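Local coordinates for protein probable benzoylformate decarboxylase (Rhodococcus jostii, PDB 7ORX) that belongs to the thiamine diphosphate-dependent enzyme family, holding thiamine diphosphate and a sodium ion in a tetramer of three-domain subunits, at residues Asp485-His488 with Leu489-Tyr493; Phe245-His249 with Pro250-Gly254; Asn80-Gly83 with Ala84-Asn87. All coordinates share one frame; numbering follows the deposited sequence.

How the contacts relate
The three contacts fall in the three successive domains of a thiamine diphosphate enzyme: contact 3 in the N-terminal thiamine diphosphate-binding domain, contact 2 in the central domain and contact 1 in the C-terminal thiamine diphosphate-binding domain. Contacts 1 and 3 are turns of helix, and both meet the second subunit; their centres lie about 25 Å apart and their nearest atoms about 13 Å. Contact 3 includes Asn80, which touches thiamine diphosphate, whereas in contact 1 the side chain of Phe486 remains about 8 Å from a bound thiamine diphosphate and from the sodium ion. Contact 2, a pair of turns, is more remote, its centre about 38 Å from that of contact 1 and about 32 Å from that of contact 3.

Contact 1 (Asp485-His488 with Leu489-Tyr493)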
ATOM      1  N   ASP C 485     -11.191 -26.878 -30.220  1.00 83.68           N
ATOM      2  CA  ASP C 485     -11.946 -28.144 -30.039  1.00 84.96           C
ATOM      3  C   ASP C 485     -11.891 -28.538 -28.556  1.00 83.97           C
ATOM      4  O   ASP C 485     -10.866 -29.088 -28.143  1.00 84.77           O
ATOM      5  CB  ASP C 485     -11.386 -29.246 -30.935  1.00 88.35           C
ATOM      6  CG  ASP C 485     -12.279 -30.484 -31.042  1.00 91.56           C
ATOM      7  OD1 ASP C 485     -13.254 -30.556 -30.276  1.00 89.77           O
ATOM      8  OD2 ASP C 485     -12.017 -31.371 -31.917  1.00 96.31           O
ATOM      9  N   PHE C 486     -12.969 -28.316 -27.804  1.00 82.17           N
ATOM     10  CA  PHE C 486     -13.067 -28.609 -26.346  1.00 80.67           C
ATOM     11  C   PHE C 486     -13.049 -30.109 -26.085  1.00 79.91           C
ATOM     12  O   PHE C 486     -12.661 -30.505 -25.000  1.00 80.61           O
ATOM     13  CB  PHE C 486     -14.314 -27.962 -25.743  1.00 80.19           C
ATOM     14  CG  PHE C 486     -14.155 -26.470 -25.716  1.00 81.02           C
ATOM     15  CD1 PHE C 486     -13.481 -25.856 -24.677  1.00 79.88           C
ATOM     16  CD2 PHE C 486     -14.556 -25.698 -26.792  1.00 81.69           C
ATOM     17  CE1 PHE C 486     -13.287 -24.490 -24.676  1.00 80.13           C
ATOM     18  CE2 PHE C 486     -14.347 -24.333 -26.801  1.00 81.96           C
ATOM     19  CZ  PHE C 486     -13.709 -23.733 -25.737  1.00 80.67           C
ATOM     20  N   VAL C 487     -13.451 -30.922 -27.043  1.00 79.89           N
ATOM     21  CA  VAL C 487     -13.345 -32.401 -26.916  1.00 79.88           C
ATOM     22  C   VAL C 487     -11.861 -32.751 -26.848  1.00 80.50           C
ATOM     23  O   VAL C 487     -11.503 -33.486 -25.956  1.00 81.22           O
ATOM     24  CB  VAL C 487     -14.076 -33.148 -28.049  1.00 79.31           C
ATOM     25  CG1 VAL C 487     -13.792 -34.637 -28.016  1.00 78.64           C
ATOM     26  CG2 VAL C 487     -15.578 -32.869 -27.981  1.00 79.93           C
ATOM     27  N   HIS C 488     -11.035 -32.211 -27.736  1.00 81.97           N
ATOM     28  CA  HIS C 488      -9.565 -32.427 -27.743  1.00 82.62           C
ATOM     29  C   HIS C 488      -8.987 -31.913 -26.423  1.00 80.03           C
ATOM     30  O   HIS C 488      -8.113 -32.581 -25.866  1.00 79.43           O
ATOM     31  CB  HIS C 488      -8.896 -31.758 -28.964  1.00 85.06           C
ATOM     32  CG  HIS C 488      -8.822 -32.633 -30.164  1.00 88.15           C
ATOM     33  ND1 HIS C 488      -8.317 -33.916 -30.078  1.00 90.19           N
ATOM     34  CD2 HIS C 488      -9.156 -32.424 -31.464  1.00 91.05           C
ATOM     35  CE1 HIS C 488      -8.366 -34.481 -31.284  1.00 92.50           C
ATOM     36  NE2 HIS C 488      -8.916 -33.590 -32.143  1.00 91.94           N
ATOM     37  N   LEU C 489      -9.458 -30.775 -25.928  1.00 78.69           N
ATOM     38  CA  LEU C 489      -8.923 -30.228 -24.663  1.00 78.31           C
ATOM     39  C   LEU C 489      -9.301 -31.162 -23.518  1.00 77.53           C
ATOM     40  O   LEU C 489      -8.407 -31.545 -22.772  1.00 79.17           O
ATOM     41  CB  LEU C 489      -9.447 -28.815 -24.454  1.00 78.18           C
ATOM     42  CG  LEU C 489      -8.892 -27.762 -25.411  1.00 79.07           C
ATOM     43  CD1 LEU C 489      -9.216 -26.378 -24.872  1.00 80.93           C
ATOM     44  CD2 LEU C 489      -7.389 -27.870 -25.571  1.00 79.29           C
ATOM     45  N   ALA C 490     -10.554 -31.580 -23.435  1.00 77.40           N
ATOM     46  CA  ALA C 490     -11.034 -32.521 -22.394  1.00 78.64           C
ATOM     47  C   ALA C 490     -10.183 -33.789 -22.398  1.00 80.20           C
ATOM     48  O   ALA C 490      -9.761 -34.234 -21.343  1.00 81.17           O
ATOM     49  CB  ALA C 490     -12.488 -32.855 -22.605  1.00 78.21           C
ATOM     50  N   GLU C 491      -9.945 -34.373 -23.566  1.00 84.77           N
ATOM     51  CA  GLU C 491      -9.268 -35.688 -23.662  1.00 87.21           C
ATOM     52  C   GLU C 491      -7.803 -35.442 -23.339  1.00 86.02           C
ATOM     53  O   GLU C 491      -7.189 -36.296 -22.690  1.00 88.67           O
ATOM     54  CB  GLU C 491      -9.551 -36.363 -25.002  1.00 91.47           C
ATOM     55  CG  GLU C 491     -11.020 -36.820 -25.139  1.00 94.72           C
ATOM     56  CD  GLU C 491     -11.394 -37.493 -26.476  1.00100.56           C
ATOM     57  OE1 GLU C 491     -12.483 -38.183 -26.539  1.00101.04           O
ATOM     58  OE2 GLU C 491     -10.585 -37.382 -27.465  1.00100.04           O
ATOM     59  N   GLY C 492      -7.300 -34.263 -23.680  1.00 84.04           N
ATOM     60  CA  GLY C 492      -5.950 -33.818 -23.280  1.00 82.26           C
ATOM     61  C   GLY C 492      -5.741 -33.868 -21.783  1.00 78.69           C
ATOM     62  O   GLY C 492      -4.625 -34.144 -21.384  1.00 78.13           O
ATOM     63  N   TYR C 493      -6.776 -33.605 -20.990  1.00 76.51           N
ATOM     64  CA  TYR C 493      -6.695 -33.571 -19.511  1.00 74.77           C
ATOM     65  C   TYR C 493      -7.326 -34.828 -18.913  1.00 74.81           C
ATOM     66  O   TYR C 493      -7.257 -34.996 -17.717  1.00 77.26           O
ATOM     67  CB  TYR C 493      -7.251 -32.246 -18.994  1.00 73.39           C
ATOM     68  CG  TYR C 493      -6.295 -31.082 -19.161  1.00 72.98           C
ATOM     69  CD1 TYR C 493      -4.982 -31.187 -18.760  1.00 73.14           C
ATOM     70  CD2 TYR C 493      -6.680 -29.879 -19.726  1.00 72.92           C
ATOM     71  CE1 TYR C 493      -4.086 -30.141 -18.904  1.00 73.36           C
ATOM     72  CE2 TYR C 493      -5.798 -28.812 -19.861  1.00 72.84           C
ATOM     73  CZ  TYR C 493      -4.485 -28.944 -19.446  1.00 73.11           C
ATOM     74  OH  TYR C 493      -3.535 -27.966 -19.556  1.00 73.29           O
TER
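Ala490 N gives its hydrogen to Phe486 O at 2.8 Å, a nearly straight bond of 166° at the start of helix 486-493. The same i to i+4 pattern recurs from Leu489 N to Asp485 O, Glu491 N to Val487 O and Gly492 N to His488 O. Asp485 is the N-cap: its OD1 takes up Val487 N at 3.3 Å, which approaches from above the carboxylate plane. An aspartate suits this place because its short side chain can fold back to a first-turn amide.

On the buried flank, CD1 of Leu489 lies 4.3 Å from CD1 of the Phe486 ring, and the small CB of Ala490 sits against Phe486 O while packing on Leu521. Val487 and Glu491 run side by side on another flank; CG1 of Val487, anti to the backbone N (chi1 172°), reaches CD of Glu491 at 4.0 Å. His488 faces the second subunit, its ND1 hydrogen-bonded to ND1 of His488 there. An N-capped helix that lays Phe486 and Ala490 on the parallel sheet and meets the second subunit through His488, Leu489 and Gly492 belongs here to the alpha/beta C-terminal thiamine diphosphate-binding domain.

Contact 2 (Phe245-His249 with Pro250-Gly254)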
ATOM      1  N   PHE C 245     -34.029 -17.548  -4.287  1.00 67.81           N
ATOM      2  CA  PHE C 245     -35.499 -17.749  -4.246  1.00 68.01           C
ATOM      3  C   PHE C 245     -35.907 -18.791  -5.267  1.00 68.36           C
ATOM      4  O   PHE C 245     -35.291 -18.869  -6.321  1.00 68.87           O
ATOM      5  CB  PHE C 245     -36.161 -16.423  -4.592  1.00 67.38           C
ATOM      6  CG  PHE C 245     -37.575 -16.295  -4.132  1.00 66.75           C
ATOM      7  CD1 PHE C 245     -37.853 -15.996  -2.813  1.00 66.02           C
ATOM      8  CD2 PHE C 245     -38.612 -16.394  -5.032  1.00 66.56           C
ATOM      9  CE1 PHE C 245     -39.157 -15.848  -2.381  1.00 66.08           C
ATOM     10  CE2 PHE C 245     -39.924 -16.232  -4.601  1.00 67.16           C
ATOM     11  CZ  PHE C 245     -40.199 -15.976  -3.270  1.00 67.48           C
ATOM     12  N   PRO C 246     -36.968 -19.580  -5.015  1.00 69.14           N
ATOM     13  CA  PRO C 246     -37.452 -20.532  -6.024  1.00 68.90           C
ATOM     14  C   PRO C 246     -37.907 -19.793  -7.302  1.00 67.54           C
ATOM     15  O   PRO C 246     -38.709 -18.919  -7.203  1.00 67.02           O
ATOM     16  CB  PRO C 246     -38.614 -21.267  -5.324  1.00 69.31           C
ATOM     17  CG  PRO C 246     -38.622 -20.851  -3.876  1.00 69.04           C
ATOM     18  CD  PRO C 246     -37.749 -19.606  -3.776  1.00 69.55           C
ATOM     19  N   THR C 247     -37.386 -20.140  -8.474  1.00 68.23           N
ATOM     20  CA  THR C 247     -37.706 -19.435  -9.757  1.00 69.14           C
ATOM     21  C   THR C 247     -39.102 -19.762 -10.284  1.00 69.00           C
ATOM     22  O   THR C 247     -39.462 -19.128 -11.277  1.00 72.69           O
ATOM     23  CB  THR C 247     -36.712 -19.738 -10.884  1.00 68.15           C
ATOM     24  OG1 THR C 247     -36.853 -21.095 -11.308  1.00 67.52           O
ATOM     25  CG2 THR C 247     -35.291 -19.420 -10.459  1.00 67.75           C
ATOM     26  N   ARG C 248     -39.841 -20.703  -9.687  1.00 69.28           N
ATOM     27  CA  ARG C 248     -41.226 -21.003 -10.172  1.00 71.18           C
ATOM     28  C   ARG C 248     -42.220 -20.715  -9.035  1.00 71.21           C
ATOM     29  O   ARG C 248     -43.348 -21.169  -9.052  1.00 74.17           O
ATOM     30  CB  ARG C 248     -41.364 -22.421 -10.747  1.00 70.25           C
ATOM     31  CG  ARG C 248     -40.365 -22.751 -11.845  1.00 71.21           C
ATOM     32  CD  ARG C 248     -40.500 -21.840 -13.057  1.00 72.32           C
ATOM     33  NE  ARG C 248     -41.731 -22.135 -13.819  1.00 74.33           N
ATOM     34  CZ  ARG C 248     -42.312 -21.269 -14.659  1.00 76.61           C
ATOM     35  NH1 ARG C 248     -41.767 -20.084 -14.873  1.00 77.77           N
ATOM     36  NH2 ARG C 248     -43.432 -21.572 -15.290  1.00 77.83           N
ATOM     37  N   HIS C 249     -41.813 -19.980  -8.049  1.00 70.12           N
ATOM     38  CA  HIS C 249     -42.770 -19.460  -7.053  1.00 71.59           C
ATOM     39  C   HIS C 249     -43.637 -18.378  -7.685  1.00 71.27           C
ATOM     40  O   HIS C 249     -43.162 -17.583  -8.485  1.00 71.27           O
ATOM     41  CB  HIS C 249     -42.016 -18.933  -5.840  1.00 70.71           C
ATOM     42  CG  HIS C 249     -42.928 -18.628  -4.716  1.00 71.48           C
ATOM     43  ND1 HIS C 249     -43.500 -17.410  -4.598  1.00 71.86           N
ATOM     44  CD2 HIS C 249     -43.372 -19.375  -3.680  1.00 72.81           C
ATOM     45  CE1 HIS C 249     -44.277 -17.396  -3.521  1.00 74.08           C
ATOM     46  NE2 HIS C 249     -44.196 -18.597  -2.921  1.00 73.17           N
ATOM     47  N   PRO C 250     -44.932 -18.282  -7.325  1.00 70.89           N
ATOM     48  CA  PRO C 250     -45.773 -17.158  -7.746  1.00 71.39           C
ATOM     49  C   PRO C 250     -45.118 -15.772  -7.734  1.00 71.92           C
ATOM     50  O   PRO C 250     -45.236 -15.067  -8.709  1.00 73.78           O
ATOM     51  CB  PRO C 250     -46.927 -17.254  -6.744  1.00 71.36           C
ATOM     52  CG  PRO C 250     -47.114 -18.757  -6.680  1.00 71.99           C
ATOM     53  CD  PRO C 250     -45.693 -19.284  -6.563  1.00 71.11           C
ATOM     54  N   SER C 251     -44.429 -15.424  -6.645  1.00 71.93           N
ATOM     55  CA  SER C 251     -43.809 -14.092  -6.430  1.00 70.30           C
ATOM     56  C   SER C 251     -42.631 -13.854  -7.381  1.00 69.31           C
ATOM     57  O   SER C 251     -42.315 -12.702  -7.625  1.00 68.52           O
ATOM     58  CB  SER C 251     -43.402 -13.917  -5.014  1.00 70.10           C
ATOM     59  OG  SER C 251     -44.544 -13.748  -4.159  1.00 71.91           O
ATOM     60  N   PHE C 252     -42.016 -14.877  -7.962  1.00 70.17           N
ATOM     61  CA  PHE C 252     -40.776 -14.703  -8.771  1.00 68.89           C
ATOM     62  C   PHE C 252     -41.074 -13.894 -10.022  1.00 69.51           C
ATOM     63  O   PHE C 252     -42.065 -14.243 -10.694  1.00 71.77           O
ATOM     64  CB  PHE C 252     -40.146 -16.031  -9.185  1.00 67.54           C
ATOM     65  CG  PHE C 252     -38.763 -15.849  -9.734  1.00 66.24           C
ATOM     66  CD1 PHE C 252     -37.741 -15.367  -8.942  1.00 64.75           C
ATOM     67  CD2 PHE C 252     -38.502 -16.120 -11.065  1.00 66.63           C
ATOM     68  CE1 PHE C 252     -36.478 -15.174  -9.458  1.00 64.45           C
ATOM     69  CE2 PHE C 252     -37.234 -15.939 -11.590  1.00 66.03           C
ATOM     70  CZ  PHE C 252     -36.225 -15.464 -10.776  1.00 66.29           C
ATOM     71  N   ARG C 253     -40.260 -12.857 -10.293  1.00 68.98           N
ATOM     72  CA  ARG C 253     -40.392 -11.956 -11.478  1.00 68.97           C
ATOM     73  C   ARG C 253     -39.117 -11.897 -12.319  1.00 67.33           C
ATOM     74  O   ARG C 253     -39.160 -11.262 -13.337  1.00 69.17           O
ATOM     75  CB  ARG C 253     -40.711 -10.530 -11.039  1.00 70.61           C
ATOM     76  CG  ARG C 253     -42.062 -10.361 -10.366  1.00 72.31           C
ATOM     77  CD  ARG C 253     -43.194 -10.491 -11.355  1.00 73.61           C
ATOM     78  NE  ARG C 253     -44.483 -10.504 -10.686  1.00 74.46           N
ATOM     79  CZ  ARG C 253     -45.077 -11.594 -10.203  1.00 74.48           C
ATOM     80  NH1 ARG C 253     -44.516 -12.798 -10.314  1.00 72.95           N
ATOM     81  NH2 ARG C 253     -46.251 -11.451  -9.610  1.00 75.00           N
ATOM     82  N   GLY C 254     -38.017 -12.480 -11.875  1.00 66.42           N
ATOM     83  CA  GLY C 254     -36.744 -12.520 -12.604  1.00 65.82           C
ATOM     84  C   GLY C 254     -35.664 -11.655 -11.979  1.00 65.61           C
ATOM     85  O   GLY C 254     -35.708 -11.382 -10.775  1.00 67.05           O
TER
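With CG anti to the backbone N in both His249 (chi1 -170°) and Phe252 (chi1 -168°), the imidazole swings beside the start of Pro250-Gly254 and the phenyl ring turns back over Thr247. The imidazole accepts from Ser251 N at ND1, a bond of 3.0 Å and 162° whose donor is tilted from the ring plane. CD of Pro250 lies over one face of this ring, 3.5 Å from its centroid, in a CH-pi contact that helps fix the ring's rotation. The far nitrogen, NE2, bonds to Glu228 on helix 220-230, so both ring nitrogens have partners, and histidine suits a place where acceptor and donor are needed on one flat group.

Two type I turns, Pro246 to His249 and His249 to Phe252, share His249 and lead the chain into strand 252-255, an edge strand, within this chain, of the six-stranded parallel sheet in the Rossmann-like central domain. The second turn is closed by Phe252 N to His249 O at 3.0 Å, and Pro250, with its restricted phi, fits its first inner corner.

Phe252 then packs against the first turn. CA of Thr247 stands over one face, 3.8 Å from the ring centroid, and Gly254 N lies over the centre of the opposite face. The Phe245 side chain runs antiparallel to that of Phe252, with CD2 of Phe245 4.1 Å from CD1 of Phe252, joining two buried aromatic side chains. The hydroxyl of Thr247 is engaged elsewhere, with Met390 O and Leu392 N. Arg253 curls back: its NH1 donates to Pro250 O at 2.9 Å, in the carbonyl plane, and also to Phe252 O, which it meets from above the carbonyl plane.

Contact 3 (Asn80-Gly83 with Ala84-Asn87); sequences NAMG and ALTN
From Ala81 the backbone winds into helix 82-90, with Leu85 N bonded to Ala81 O at 3.0 Å and Thr86 N reaching Met82 O in a weak bond of 3.4 Å. Gly83 O accepts twice from Thr86: its hydroxyl OG1 donates at 2.6 Å, nearly along the C=O axis, while its N comes at 3.2 Å from above the carbonyl plane. The rotation that allows this sets OG1 between the backbone N and the carbonyl carbon (chi1 67°), pointing back toward the preceding turn, and leaves CG2 near Met82 O at 3.6 Å. Threonine suits the position because one branch bonds to the helix and the other packs on it; OG1 is also hydrogen-bonded to Ser403 OG.

Along another side, CE of Met82 approaches CD2 of Leu85 at 4.5 Å, a long apolar contact between two buried side chains. The methyl of Ala84 rests 3.6 Å from Ala81 O, and both alanines pack on Leu54, small side chains that probably allow close approach to helix 50-64. Asn87 uses its amide to hold Ser403 N and Gly405 O. At the beginning of the stretch Asn80 packs on Gly83 of the second subunit, bonds to Glu50 and touches thiamine diphosphate, so the residue just ahead of helix 82-90 helps line the thiamine diphosphate pocket in the N-terminal domain, beside the subunit interface.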
ATOM      1  N   ASN C  80      -0.679 -15.298  -9.772  1.00 83.65           N
ATOM      2  CA  ASN C  80      -1.528 -16.041 -10.735  1.00 84.68           C
ATOM      3  C   ASN C  80      -2.977 -16.168 -10.208  1.00 82.02           C
ATOM      4  O   ASN C  80      -3.906 -16.381 -11.064  1.00 78.92           O
ATOM      5  CB  ASN C  80      -0.879 -17.380 -11.115  1.00 88.42           C
ATOM      6  CG  ASN C  80       0.200 -17.253 -12.186  1.00 93.37           C
ATOM      7  OD1 ASN C  80       0.310 -16.244 -12.890  1.00 97.71           O
ATOM      8  ND2 ASN C  80       0.991 -18.295 -12.354  1.00 94.51           N
ATOM      9  N   ALA C  81      -3.206 -15.983  -8.885  1.00 77.75           N
ATOM     10  CA  ALA C  81      -4.520 -16.173  -8.212  1.00 75.63           C
ATOM     11  C   ALA C  81      -5.268 -14.849  -7.941  1.00 75.51           C
ATOM     12  O   ALA C  81      -6.424 -14.900  -7.497  1.00 76.69           O
ATOM     13  CB  ALA C  81      -4.309 -16.963  -6.956  1.00 75.05           C
ATOM     14  N   MET C  82      -4.675 -13.699  -8.231  1.00 75.92           N
ATOM     15  CA  MET C  82      -5.278 -12.374  -7.939  1.00 76.48           C
ATOM     16  C   MET C  82      -6.607 -12.209  -8.650  1.00 74.31           C
ATOM     17  O   MET C  82      -7.546 -11.724  -8.043  1.00 72.05           O
ATOM     18  CB  MET C  82      -4.331 -11.266  -8.372  1.00 82.75           C
ATOM     19  CG  MET C  82      -3.076 -11.264  -7.523  1.00 89.44           C
ATOM     20  SD  MET C  82      -3.020  -9.816  -6.490  1.00106.60           S
ATOM     21  CE  MET C  82      -4.505 -10.066  -5.503  1.00101.53           C
ATOM     22  N   GLY C  83      -6.680 -12.604  -9.916  1.00 76.74           N
ATOM     23  CA  GLY C  83      -7.923 -12.529 -10.712  1.00 76.57           C
ATOM     24  C   GLY C  83      -9.036 -13.293 -10.030  1.00 75.38           C
ATOM     25  O   GLY C  83     -10.134 -12.712  -9.792  1.00 74.66           O
ATOM     26  N   ALA C  84      -8.760 -14.557  -9.684  1.00 74.44           N
ATOM     27  CA  ALA C  84      -9.764 -15.449  -9.071  1.00 73.29           C
ATOM     28  C   ALA C  84     -10.229 -14.845  -7.746  1.00 73.49           C
ATOM     29  O   ALA C  84     -11.424 -14.854  -7.488  1.00 74.62           O
ATOM     30  CB  ALA C  84      -9.178 -16.814  -8.929  1.00 71.66           C
ATOM     31  N   LEU C  85      -9.298 -14.264  -6.998  1.00 75.05           N
ATOM     32  CA  LEU C  85      -9.512 -13.741  -5.624  1.00 75.47           C
ATOM     33  C   LEU C  85     -10.545 -12.612  -5.647  1.00 75.94           C
ATOM     34  O   LEU C  85     -11.262 -12.478  -4.659  1.00 76.61           O
ATOM     35  CB  LEU C  85      -8.160 -13.266  -5.090  1.00 74.91           C
ATOM     36  CG  LEU C  85      -7.878 -13.526  -3.631  1.00 76.72           C
ATOM     37  CD1 LEU C  85      -8.545 -14.798  -3.124  1.00 76.04           C
ATOM     38  CD2 LEU C  85      -6.380 -13.572  -3.410  1.00 78.86           C
ATOM     39  N   THR C  86     -10.633 -11.843  -6.734  1.00 76.40           N
ATOM     40  CA  THR C  86     -11.658 -10.777  -6.888  1.00 77.91           C
ATOM     41  C   THR C  86     -13.057 -11.385  -6.715  1.00 76.10           C
ATOM     42  O   THR C  86     -13.915 -10.729  -6.100  1.00 77.89           O
ATOM     43  CB  THR C  86     -11.577 -10.055  -8.247  1.00 83.37           C
ATOM     44  OG1 THR C  86     -11.921 -10.914  -9.366  1.00 83.73           O
ATOM     45  CG2 THR C  86     -10.224  -9.389  -8.438  1.00 84.12           C
ATOM     46  N   ASN C  87     -13.308 -12.565  -7.285  1.00 73.00           N
ATOM     47  CA  ASN C  87     -14.652 -13.181  -7.208  1.00 71.50           C
ATOM     48  C   ASN C  87     -14.935 -13.489  -5.738  1.00 68.91           C
ATOM     49  O   ASN C  87     -16.061 -13.257  -5.303  1.00 67.41           O
ATOM     50  CB  ASN C  87     -14.794 -14.401  -8.133  1.00 71.55           C
ATOM     51  CG  ASN C  87     -14.989 -13.977  -9.578  1.00 73.95           C
ATOM     52  OD1 ASN C  87     -15.762 -13.072  -9.878  1.00 75.36           O
ATOM     53  ND2 ASN C  87     -14.291 -14.610 -10.495  1.00 74.68           N
TER